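Local coordinates for N-acetyltransferase domain-containing protein (Pyrococcus horikoshii, PDB 1WWZ) that binds acetyl-coenzyme A in a GNAT-type fold and is probably an N-acetyltransferase, although its acceptor substrate is not known, at residues A[8-12]-A[50-55]; A[67-73]-A[87-93]; A[119-125]-A[150-156]. All blocks are in the same frame, centred on the assembly; numbering follows the deposited sequence.

The three contacts follow one another along the chain, each closing before the next opens. Interaction 1 packs the loop after strand 5-8 against the end of helix 38-53, whereas interactions 2 and 3 are antiparallel strand pairs of one mixed sheet. Strands 83-93 and 120-126 are parallel neighbours, so 67-73/87-93 and 119-125/150-156 sit side by side, about 13 Å between centres, with Ile88 and Leu123 packed across the join. Interaction 1 lies about 11 Å from interaction 2 and about 21 Å from interaction 3 between centres; Ala53 packs on Val71 and Asp73. Interactions 2 and 3 thus supply the two strands flanking the acetyl end of the cofactor, while interaction 1 is surface packing away from it.

Interaction 1. Residues A[8-12]-A[50-55]; sequences KLKKL and WKKASD
With its CG anti to the backbone N (chi1 175°), Trp50 swings its indole off the end of helix 38-53 into the loop of residues 8-12. Leu12 is placed by its backbone so that CB covers the five-membered ring, 3.6 Å from the centroid and only 7° off the normal, a CH-pi contact. Its CG is likewise opposite the backbone N (chi1 -176°), so the two side chains run antiparallel past each other and the CD2 branch of Leu12 comes to the root of the indole, 3.5 Å from Trp50 CG and close to Trp50 CB. The other face of the indole is covered from within its own segment by Ser54 CB, so the ring is sandwiched. Its far end runs into backbone: Leu9 O lies in the ring plane at 3.3 Å from Trp50 CH2, with Lys10 O also at this edge, while Leu9 CD2 packs on Trp50 CZ3 at 3.8 Å.

A polar contact borders this apolar patch. The Lys8 chain is extended beyond CG and carries NZ to Asp55 OD1 at 2.9 Å, a salt bridge in which the ammonium sits well above the carboxylate plane. Asp55 OD2 pairs with Lys74, so two lysines share this carboxylate, which probably favours its charged form. One water donates to both Leu9 O and Ser54 O, bridging the two backbones.

Leu9 and Leu12 also lean on helix 14-27. The arrangement is surface packing away from the cofactor, joining the loop between the first strand and first helix of the GNAT fold to the end of helix 38-53.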
# COMPACT_ATOMS: atom_id res chain seq x y z
N LYS A 8 3.96 4.17 -12.83
CA LYS A 8 3.10 5.03 -13.63
C LYS A 8 3.34 4.73 -15.09
O LYS A 8 4.49 4.58 -15.53
CB LYS A 8 3.42 6.50 -13.38
CG LYS A 8 2.64 7.14 -12.25
CD LYS A 8 2.80 8.65 -12.29
CE LYS A 8 1.98 9.33 -11.22
NZ LYS A 8 2.07 10.81 -11.33
N LEU A 9 2.27 4.62 -15.85
CA LEU A 9 2.39 4.36 -17.28
C LEU A 9 2.91 5.66 -17.89
O LEU A 9 2.22 6.67 -17.89
CB LEU A 9 1.02 4.02 -17.87
CG LEU A 9 1.00 3.71 -19.37
CD1 LEU A 9 1.92 2.54 -19.65
CD2 LEU A 9 -0.43 3.41 -19.80
N LYS A 10 4.14 5.62 -18.39
CA LYS A 10 4.76 6.81 -18.98
C LYS A 10 4.12 7.26 -20.29
O LYS A 10 3.99 8.46 -20.54
CB LYS A 10 6.25 6.56 -19.24
CG LYS A 10 7.06 6.38 -17.97
CD LYS A 10 8.55 6.29 -18.27
CE LYS A 10 9.30 5.96 -17.00
NZ LYS A 10 8.75 6.74 -15.85
N LYS A 11 3.71 6.30 -21.11
CA LYS A 11 3.10 6.64 -22.38
C LYS A 11 2.15 5.57 -22.88
O LYS A 11 2.35 4.38 -22.62
CB LYS A 11 4.20 6.89 -23.42
CG LYS A 11 5.04 5.67 -23.75
CD LYS A 11 6.22 6.04 -24.65
CE LYS A 11 5.81 7.07 -25.69
NZ LYS A 11 6.79 7.18 -26.80
N LEU A 12 1.12 6.00 -23.60
CA LEU A 12 0.13 5.07 -24.14
C LEU A 12 0.36 4.82 -25.62
O LEU A 12 -0.40 5.30 -26.47
CB LEU A 12 -1.29 5.61 -23.91
CG LEU A 12 -2.40 4.66 -24.36
CD1 LEU A 12 -2.37 3.41 -23.51
CD2 LEU A 12 -3.75 5.34 -24.23
N TRP A 50 -7.00 7.56 -20.29
CA TRP A 50 -5.66 8.11 -20.44
C TRP A 50 -5.70 9.61 -20.67
O TRP A 50 -4.96 10.36 -20.05
CB TRP A 50 -4.94 7.42 -21.60
CG TRP A 50 -3.58 8.00 -21.90
CD1 TRP A 50 -3.26 8.82 -22.94
CD2 TRP A 50 -2.38 7.82 -21.14
NE1 TRP A 50 -1.93 9.16 -22.88
CE2 TRP A 50 -1.37 8.56 -21.78
CE3 TRP A 50 -2.06 7.10 -19.98
CZ2 TRP A 50 -0.05 8.60 -21.30
CZ3 TRP A 50 -0.75 7.15 -19.50
CH2 TRP A 50 0.23 7.89 -20.16
N LYS A 51 -6.58 10.05 -21.56
CA LYS A 51 -6.68 11.47 -21.86
C LYS A 51 -7.13 12.26 -20.63
O LYS A 51 -6.64 13.36 -20.37
CB LYS A 51 -7.64 11.71 -23.02
CG LYS A 51 -7.66 13.14 -23.51
CD LYS A 51 -8.50 13.28 -24.76
CE LYS A 51 -8.62 14.74 -25.19
NZ LYS A 51 -9.67 14.91 -26.23
N LYS A 52 -8.04 11.68 -19.87
CA LYS A 52 -8.59 12.33 -18.69
C LYS A 52 -7.70 12.28 -17.45
O LYS A 52 -7.66 13.24 -16.67
CB LYS A 52 -9.94 11.70 -18.34
CG LYS A 52 -10.90 12.63 -17.64
CD LYS A 52 -11.33 13.76 -18.56
CE LYS A 52 -11.90 13.21 -19.86
NZ LYS A 52 -11.09 13.58 -21.06
N ALA A 53 -6.98 11.18 -17.26
CA ALA A 53 -6.16 11.03 -16.05
C ALA A 53 -4.85 10.26 -16.21
O ALA A 53 -4.52 9.41 -15.37
CB ALA A 53 -7.00 10.39 -14.95
N SER A 54 -4.09 10.56 -17.26
CA SER A 54 -2.82 9.88 -17.49
C SER A 54 -1.89 9.98 -16.28
O SER A 54 -1.14 9.05 -15.98
CB SER A 54 -2.13 10.46 -18.72
OG SER A 54 -2.01 11.87 -18.61
N ASP A 55 -1.94 11.11 -15.58
CA ASP A 55 -1.09 11.34 -14.42
C ASP A 55 -1.29 10.32 -13.30
O ASP A 55 -0.43 10.17 -12.44
CB ASP A 55 -1.31 12.75 -13.88
CG ASP A 55 -0.34 13.11 -12.77
OD1 ASP A 55 0.87 12.89 -12.94
OD2 ASP A 55 -0.80 13.61 -11.72
O HOH W 1 1.40 13.78 -9.98
O HOH W 2 1.55 8.97 -16.46

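Interaction 2. Residues A[67-73]-A[87-93]; sequences VGFIVCD and AIHEFVV. With ACO (acetyl coenzyme *a), chain C.
Ile70 CD1 presses against one face of the Phe91 ring, 4.1 Å from its centroid, while methyl CEP of acetyl-coenzyme A sits over the opposite face. The ring is thus a flat wedge between Ile70 of strand 67-73 and the pantetheine methyl. Ile70 CG1 also meets Ile88 CG2 (3.9 Å). The two strands are antiparallel, backbone bonds pairing Phe69 with Val92 and Asp73 with Ala87 in both directions, and Gly68 CA lies 3.9 Å from Val93 CA.

On the other side, Val92 CG1 fits over the Phe69 ring, 3.4 Å from CE2. With CG anti to its carbonyl carbon (chi1 -68°), His89 passes Val71 CG1 and gives NE2-H to the anti lone pair of Asp73 OD2 at 2.8 Å. Glu90 turns back so that OE2 accepts from Phe91 N, and Tyr28 OH bonds to the same oxygen. On the side of 87-93 turned towards strand 120-126, where the two strands part, Val93 N donates to ACO O9P and Phe91 O accepts from ACO N4P, both at 2.7 Å.

This mid-sheet hairpin lies between strands 57-62 and 120-126, with helix 102-115 under Ile70, Cys72 and Ile88, and helices 14-27 and 38-53 over Phe69 and His89.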
# COMPACT_ATOMS: atom_id res chain seq x y z
N VAL A 67 0.12 -6.77 -16.01
CA VAL A 67 -0.84 -7.78 -15.58
C VAL A 67 -2.05 -7.16 -14.90
O VAL A 67 -2.99 -7.87 -14.52
CB VAL A 67 -0.20 -8.80 -14.62
CG1 VAL A 67 1.01 -9.44 -15.28
CG2 VAL A 67 0.19 -8.12 -13.32
N GLY A 68 -2.03 -5.84 -14.75
CA GLY A 68 -3.14 -5.16 -14.12
C GLY A 68 -2.92 -3.66 -14.13
O GLY A 68 -1.80 -3.20 -14.35
N PHE A 69 -3.98 -2.90 -13.91
CA PHE A 69 -3.84 -1.45 -13.88
C PHE A 69 -5.00 -0.77 -13.18
O PHE A 69 -6.05 -1.37 -12.97
CB PHE A 69 -3.65 -0.89 -15.31
CG PHE A 69 -4.88 -0.97 -16.19
CD1 PHE A 69 -5.76 0.10 -16.28
CD2 PHE A 69 -5.12 -2.10 -16.97
CE1 PHE A 69 -6.86 0.06 -17.14
CE2 PHE A 69 -6.22 -2.16 -17.83
CZ PHE A 69 -7.09 -1.08 -17.92
N ILE A 70 -4.77 0.47 -12.77
CA ILE A 70 -5.79 1.24 -12.09
C ILE A 70 -5.64 2.67 -12.58
O ILE A 70 -4.52 3.15 -12.80
CB ILE A 70 -5.64 1.14 -10.54
CG1 ILE A 70 -6.83 1.82 -9.86
CG2 ILE A 70 -4.31 1.73 -10.09
CD1 ILE A 70 -6.94 1.49 -8.36
N VAL A 71 -6.76 3.34 -12.79
CA VAL A 71 -6.77 4.71 -13.29
C VAL A 71 -7.27 5.63 -12.18
O VAL A 71 -8.43 5.55 -11.80
CB VAL A 71 -7.68 4.83 -14.52
CG1 VAL A 71 -7.69 6.27 -15.03
CG2 VAL A 71 -7.19 3.88 -15.60
N CYS A 72 -6.37 6.47 -11.69
CA CYS A 72 -6.68 7.39 -10.59
C CYS A 72 -6.75 8.84 -11.08
O CYS A 72 -5.79 9.35 -11.65
CB CYS A 72 -5.59 7.26 -9.52
SG CYS A 72 -5.10 5.54 -9.22
N ASP A 73 -7.88 9.48 -10.85
CA ASP A 73 -8.10 10.86 -11.29
C ASP A 73 -8.12 11.82 -10.11
O ASP A 73 -9.06 11.81 -9.32
CB ASP A 73 -9.43 10.95 -12.04
CG ASP A 73 -9.56 12.21 -12.87
OD1 ASP A 73 -8.93 13.23 -12.51
OD2 ASP A 73 -10.30 12.18 -13.88
N ALA A 87 -11.07 10.15 -8.06
CA ALA A 87 -11.91 9.10 -8.63
C ALA A 87 -11.08 7.96 -9.16
O ALA A 87 -9.92 8.15 -9.50
CB ALA A 87 -12.78 9.68 -9.75
N ILE A 88 -11.67 6.77 -9.20
CA ILE A 88 -11.03 5.59 -9.76
C ILE A 88 -11.90 5.31 -10.98
O ILE A 88 -13.07 4.96 -10.83
CB ILE A 88 -11.09 4.38 -8.80
CG1 ILE A 88 -10.37 4.71 -7.48
CG2 ILE A 88 -10.44 3.16 -9.47
CD1 ILE A 88 -10.36 3.57 -6.45
N HIS A 89 -11.35 5.48 -12.17
CA HIS A 89 -12.10 5.26 -13.40
C HIS A 89 -12.10 3.81 -13.87
O HIS A 89 -13.06 3.36 -14.50
CB HIS A 89 -11.57 6.14 -14.53
CG HIS A 89 -11.82 7.60 -14.34
ND1 HIS A 89 -13.07 8.11 -14.09
CD2 HIS A 89 -10.97 8.66 -14.37
CE1 HIS A 89 -12.99 9.43 -13.99
NE2 HIS A 89 -11.73 9.78 -14.16
N GLU A 90 -11.02 3.10 -13.59
CA GLU A 90 -10.91 1.71 -14.00
C GLU A 90 -9.95 1.00 -13.06
O GLU A 90 -9.07 1.62 -12.48
CB GLU A 90 -10.41 1.62 -15.44
CG GLU A 90 -10.53 0.21 -16.00
CD GLU A 90 -11.90 -0.38 -15.73
OE1 GLU A 90 -12.87 0.02 -16.41
OE2 GLU A 90 -12.02 -1.24 -14.83
N PHE A 91 -10.13 -0.31 -12.93
CA PHE A 91 -9.31 -1.10 -12.02
C PHE A 91 -9.50 -2.55 -12.42
O PHE A 91 -10.58 -3.11 -12.25
CB PHE A 91 -9.81 -0.84 -10.60
CG PHE A 91 -9.11 -1.63 -9.53
CD1 PHE A 91 -7.79 -2.02 -9.67
CD2 PHE A 91 -9.77 -1.90 -8.33
CE1 PHE A 91 -7.13 -2.69 -8.64
CE2 PHE A 91 -9.12 -2.56 -7.29
CZ PHE A 91 -7.80 -2.95 -7.44
N VAL A 92 -8.46 -3.17 -12.96
CA VAL A 92 -8.60 -4.55 -13.40
C VAL A 92 -7.27 -5.30 -13.44
O VAL A 92 -6.22 -4.73 -13.73
CB VAL A 92 -9.26 -4.60 -14.81
CG1 VAL A 92 -8.43 -3.80 -15.80
CG2 VAL A 92 -9.43 -6.04 -15.28
N VAL A 93 -7.35 -6.59 -13.13
CA VAL A 93 -6.17 -7.44 -13.13
C VAL A 93 -6.44 -8.66 -14.00
O VAL A 93 -7.54 -9.21 -13.97
CB VAL A 93 -5.84 -7.90 -11.70
CG1 VAL A 93 -4.72 -8.94 -11.72
CG2 VAL A 93 -5.43 -6.70 -10.85
N1A ACO C . -14.74 -12.38 -3.74
C2A ACO C . -14.52 -11.97 -2.49
N3A ACO C . -13.57 -11.09 -2.09
C4A ACO C . -12.77 -10.61 -3.14
C5A ACO C . -12.93 -11.00 -4.46
C6A ACO C . -13.99 -11.95 -4.76
N6A ACO C . -14.21 -12.40 -6.00
N7A ACO C . -11.98 -10.37 -5.26
C8A ACO C . -11.30 -9.63 -4.43
N9A ACO C . -11.73 -9.72 -3.11
C1B ACO C . -11.21 -9.05 -1.92
C2B ACO C . -10.54 -9.99 -0.91
O2B ACO C . -10.68 -9.37 0.39
C3B ACO C . -9.10 -10.10 -1.47
O3B ACO C . -8.24 -10.41 -0.35
P3B ACO C . -7.81 -11.87 0.15
O7A ACO C . -9.11 -12.51 0.55
O8A ACO C . -6.94 -11.64 1.29
O9A ACO C . -7.14 -12.54 -0.98
C4B ACO C . -8.84 -8.71 -1.99
O4B ACO C . -10.17 -8.16 -2.20
C5B ACO C . -8.18 -8.63 -3.35
O5B ACO C . -7.08 -9.50 -3.52
P1A ACO C . -6.19 -9.35 -4.83
O1A ACO C . -5.56 -10.65 -5.08
O2A ACO C . -5.26 -8.16 -4.63
O3A ACO C . -7.36 -9.18 -5.95
P2A ACO C . -7.19 -8.97 -7.47
O4A ACO C . -7.96 -10.07 -8.08
O5A ACO C . -5.73 -8.90 -7.75
O6A ACO C . -7.83 -7.59 -7.81
CBP ACO C . -9.94 -6.80 -8.90
CCP ACO C . -9.28 -7.26 -7.62
CDP ACO C . -11.40 -6.38 -8.53
CEP ACO C . -9.15 -5.61 -9.50
CAP ACO C . -9.92 -8.01 -9.92
OAP ACO C . -10.67 -9.08 -9.37
C9P ACO C . -10.51 -7.71 -11.32
O9P ACO C . -9.80 -7.34 -12.25
N8P ACO C . -11.86 -7.89 -11.46
C7P ACO C . -12.60 -7.65 -12.72
C6P ACO C . -12.76 -6.16 -13.09
C5P ACO C . -13.50 -5.38 -12.04
O5P ACO C . -14.57 -5.81 -11.54
N4P ACO C . -13.01 -4.21 -11.65
C3P ACO C . -13.43 -3.18 -10.70
C2P ACO C . -14.48 -2.35 -11.45
S1P ACO C . -15.02 -0.98 -10.30
C ACO C . -14.16 0.17 -10.82
O ACO C . -13.29 0.17 -11.81
CH3 ACO C . -14.07 1.74 -10.31

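Interaction 3. Residues A[119-125]-A[150-156]; sequences DTIELWV and WVRMIKR. With ACO (acetyl coenzyme *a), chain C.
Strands 120-126 and 150-156 form an antiparallel pair in the C-terminal half of the GNAT sheet, beside the acetyl end of the cofactor. Leu123 and Met153 are joined by two backbone bonds, and the pairs Ile121-Lys155 and Val125-Val151 repeat the pattern on either side of them.

On the face bearing Trp124, Arg152 CB lies over the six-membered ring, 3.5 Å from the centroid and 6° off the normal, in a CH-pi contact; its CD reaches Trp124 CZ2. The arginine chain, straight through chi2, bends at chi3 (73°), which turns the guanidinium towards Glu122. There NH1 bonds to Glu122 OE1 at 2.9 Å, a bent salt bridge (136° at the hydrogen) that approaches on the anti side but tilted out of the carboxylate plane, with carboxylate and guanidinium planes almost perpendicular. Glu81 is a second acidic partner of Arg152, and Ser78 bonds to Glu122 OE1, so this charged cluster continues into the turn joining strands 65-78 and 83-93. Farther along, Ile154 CD1 packs tightly against Thr120 CG2 (3.3 Å).

Leu123 and Met153 run alongside each other on the other face, CD1 to CB 3.7 Å, and Met153 SD reaches Val125 CG1 at 3.9 Å. Tyr136 of helix 130-138 covers Leu123 and Met153. Lys155 reaches away from this pairing to a phosphate oxygen of another bound acetyl-coenzyme A and to Phe139 O.

The side chains of Leu123 and Val125 and the carbonyl of Trp124 line the cofactor: Trp124 O approaches ACO CH3 at 3.5 Å. Val125 CB lies 3.9 Å from ACO S1P, the thioester sulfur. Such a wall beside the acetyl group, on the strand that parts from 83-93 to admit the pantetheine arm, is characteristic of the GNAT acetyl-coenzyme A site.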
# COMPACT_ATOMS: atom_id res chain seq x y z
N ASP A 119 -9.52 14.74 -0.42
CA ASP A 119 -9.93 14.24 0.89
C ASP A 119 -11.10 13.29 0.70
O ASP A 119 -11.68 12.79 1.66
CB ASP A 119 -10.36 15.40 1.81
CG ASP A 119 -11.55 16.18 1.27
OD1 ASP A 119 -12.46 15.57 0.68
OD2 ASP A 119 -11.58 17.42 1.46
N THR A 120 -11.45 13.05 -0.56
CA THR A 120 -12.56 12.18 -0.91
C THR A 120 -12.26 11.44 -2.21
O THR A 120 -11.73 12.02 -3.15
CB THR A 120 -13.85 12.99 -1.10
OG1 THR A 120 -14.14 13.72 0.10
CG2 THR A 120 -15.01 12.07 -1.41
N ILE A 121 -12.60 10.15 -2.25
CA ILE A 121 -12.40 9.35 -3.45
C ILE A 121 -13.73 8.70 -3.80
O ILE A 121 -14.36 8.04 -2.97
CB ILE A 121 -11.33 8.26 -3.25
CG1 ILE A 121 -10.00 8.91 -2.88
CG2 ILE A 121 -11.17 7.44 -4.54
CD1 ILE A 121 -8.91 7.92 -2.52
N GLU A 122 -14.16 8.89 -5.05
CA GLU A 122 -15.44 8.37 -5.52
C GLU A 122 -15.25 7.34 -6.64
O GLU A 122 -14.29 7.41 -7.40
CB GLU A 122 -16.29 9.54 -6.01
CG GLU A 122 -17.64 9.18 -6.60
CD GLU A 122 -18.37 10.42 -7.10
OE1 GLU A 122 -19.08 11.08 -6.30
OE2 GLU A 122 -18.22 10.75 -8.30
N LEU A 123 -16.18 6.39 -6.72
CA LEU A 123 -16.12 5.37 -7.76
C LEU A 123 -17.49 4.74 -7.98
O LEU A 123 -18.37 4.83 -7.12
CB LEU A 123 -15.10 4.27 -7.40
CG LEU A 123 -15.42 3.42 -6.16
CD1 LEU A 123 -16.40 2.31 -6.53
CD2 LEU A 123 -14.13 2.80 -5.62
N TRP A 124 -17.65 4.12 -9.14
CA TRP A 124 -18.89 3.43 -9.49
C TRP A 124 -18.51 2.00 -9.82
O TRP A 124 -17.54 1.75 -10.54
CB TRP A 124 -19.57 4.08 -10.69
CG TRP A 124 -20.17 5.42 -10.41
CD1 TRP A 124 -19.56 6.63 -10.50
CD2 TRP A 124 -21.52 5.68 -10.00
NE1 TRP A 124 -20.44 7.64 -10.18
CE2 TRP A 124 -21.65 7.08 -9.87
CE3 TRP A 124 -22.63 4.87 -9.73
CZ2 TRP A 124 -22.86 7.69 -9.49
CZ3 TRP A 124 -23.83 5.47 -9.35
CH2 TRP A 124 -23.93 6.87 -9.23
N VAL A 125 -19.27 1.05 -9.28
CA VAL A 125 -19.00 -0.36 -9.50
C VAL A 125 -20.30 -1.09 -9.81
O VAL A 125 -21.37 -0.70 -9.33
CB VAL A 125 -18.30 -0.98 -8.26
CG1 VAL A 125 -19.12 -0.72 -7.01
CG2 VAL A 125 -18.08 -2.46 -8.47
N TRP A 150 -25.45 0.48 -11.69
CA TRP A 150 -24.24 0.96 -11.01
C TRP A 150 -24.43 1.45 -9.58
O TRP A 150 -25.42 2.09 -9.25
CB TRP A 150 -23.60 2.09 -11.84
CG TRP A 150 -23.31 1.71 -13.25
CD1 TRP A 150 -24.10 1.94 -14.35
CD2 TRP A 150 -22.17 0.98 -13.72
NE1 TRP A 150 -23.52 1.39 -15.47
CE2 TRP A 150 -22.34 0.80 -15.11
CE3 TRP A 150 -21.03 0.46 -13.10
CZ2 TRP A 150 -21.40 0.12 -15.90
CZ3 TRP A 150 -20.09 -0.22 -13.88
CH2 TRP A 150 -20.29 -0.38 -15.26
N VAL A 151 -23.44 1.14 -8.75
CA VAL A 151 -23.43 1.54 -7.34
C VAL A 151 -22.29 2.54 -7.11
O VAL A 151 -21.18 2.34 -7.59
CB VAL A 151 -23.19 0.32 -6.42
CG1 VAL A 151 -23.06 0.77 -4.97
CG2 VAL A 151 -24.33 -0.66 -6.58
N ARG A 152 -22.57 3.62 -6.38
CA ARG A 152 -21.55 4.63 -6.09
C ARG A 152 -20.96 4.41 -4.71
O ARG A 152 -21.69 4.24 -3.72
CB ARG A 152 -22.13 6.05 -6.19
CG ARG A 152 -21.08 7.16 -6.06
CD ARG A 152 -21.68 8.56 -6.26
NE ARG A 152 -22.50 9.00 -5.14
CZ ARG A 152 -22.07 9.82 -4.17
NH1 ARG A 152 -20.84 10.30 -4.18
NH2 ARG A 152 -22.89 10.14 -3.17
N MET A 153 -19.64 4.42 -4.63
CA MET A 153 -18.95 4.24 -3.37
C MET A 153 -18.03 5.42 -3.13
O MET A 153 -17.50 6.01 -4.07
CB MET A 153 -18.15 2.93 -3.36
CG MET A 153 -19.04 1.71 -3.52
SD MET A 153 -18.19 0.15 -3.34
CE MET A 153 -18.03 0.06 -1.54
N ILE A 154 -17.84 5.76 -1.86
CA ILE A 154 -17.01 6.90 -1.52
C ILE A 154 -16.15 6.62 -0.30
O ILE A 154 -16.54 5.84 0.58
CB ILE A 154 -17.90 8.14 -1.25
CG1 ILE A 154 -17.09 9.42 -1.38
CG2 ILE A 154 -18.53 8.04 0.13
CD1 ILE A 154 -17.06 9.95 -2.80
N LYS A 155 -14.97 7.23 -0.25
CA LYS A 155 -14.08 7.17 0.89
C LYS A 155 -13.64 8.57 1.31
O LYS A 155 -13.13 9.36 0.54
CB LYS A 155 -12.87 6.31 0.51
CG LYS A 155 -11.86 6.16 1.66
CD LYS A 155 -10.66 5.29 1.29
CE LYS A 155 -9.61 5.25 2.41
NZ LYS A 155 -10.17 4.67 3.62
N ARG A 156 -13.89 8.87 2.60
CA ARG A 156 -13.56 10.21 3.08
C ARG A 156 -12.36 10.18 4.02
O ARG A 156 -12.11 9.20 4.71
CB ARG A 156 -14.79 10.76 3.80
CG ARG A 156 -16.03 10.86 2.90
CD ARG A 156 -17.20 11.55 3.62
NE ARG A 156 -18.46 11.34 2.90
CZ ARG A 156 -18.67 12.08 1.79
NH1 ARG A 156 -17.74 12.93 1.37
NH2 ARG A 156 -19.84 11.99 1.15
N1A ACO C . -14.74 -12.38 -3.74
C2A ACO C . -14.52 -11.97 -2.49
N3A ACO C . -13.57 -11.09 -2.09
C4A ACO C . -12.77 -10.61 -3.14
C5A ACO C . -12.93 -11.00 -4.46
C6A ACO C . -13.99 -11.95 -4.76
N6A ACO C . -14.21 -12.40 -6.00
N7A ACO C . -11.98 -10.37 -5.26
C8A ACO C . -11.30 -9.63 -4.43
N9A ACO C . -11.73 -9.72 -3.11
C1B ACO C . -11.21 -9.05 -1.92
C2B ACO C . -10.54 -9.99 -0.91
O2B ACO C . -10.68 -9.37 0.39
C3B ACO C . -9.10 -10.10 -1.47
O3B ACO C . -8.24 -10.41 -0.35
P3B ACO C . -7.81 -11.87 0.15
O7A ACO C . -9.11 -12.51 0.55
O8A ACO C . -6.94 -11.64 1.29
O9A ACO C . -7.14 -12.54 -0.98
C4B ACO C . -8.84 -8.71 -1.99
O4B ACO C . -10.17 -8.16 -2.20
C5B ACO C . -8.18 -8.63 -3.35
O5B ACO C . -7.08 -9.50 -3.52
P1A ACO C . -6.19 -9.35 -4.83
O1A ACO C . -5.56 -10.65 -5.08
O2A ACO C . -5.26 -8.16 -4.63
O3A ACO C . -7.36 -9.18 -5.95
P2A ACO C . -7.19 -8.97 -7.47
O4A ACO C . -7.96 -10.07 -8.08
O5A ACO C . -5.73 -8.90 -7.75
O6A ACO C . -7.83 -7.59 -7.81
CBP ACO C . -9.94 -6.80 -8.90
CCP ACO C . -9.28 -7.26 -7.62
CDP ACO C . -11.40 -6.38 -8.53
CEP ACO C . -9.15 -5.61 -9.50
CAP ACO C . -9.92 -8.01 -9.92
OAP ACO C . -10.67 -9.08 -9.37
C9P ACO C . -10.51 -7.71 -11.32
O9P ACO C . -9.80 -7.34 -12.25
N8P ACO C . -11.86 -7.89 -11.46
C7P ACO C . -12.60 -7.65 -12.72
C6P ACO C . -12.76 -6.16 -13.09
C5P ACO C . -13.50 -5.38 -12.04
O5P ACO C . -14.57 -5.81 -11.54
N4P ACO C . -13.01 -4.21 -11.65
C3P ACO C . -13.43 -3.18 -10.70
C2P ACO C . -14.48 -2.35 -11.45
S1P ACO C . -15.02 -0.98 -10.30
C ACO C . -14.16 0.17 -10.82
O ACO C . -13.29 0.17 -11.81
CH3 ACO C . -14.07 1.74 -10.31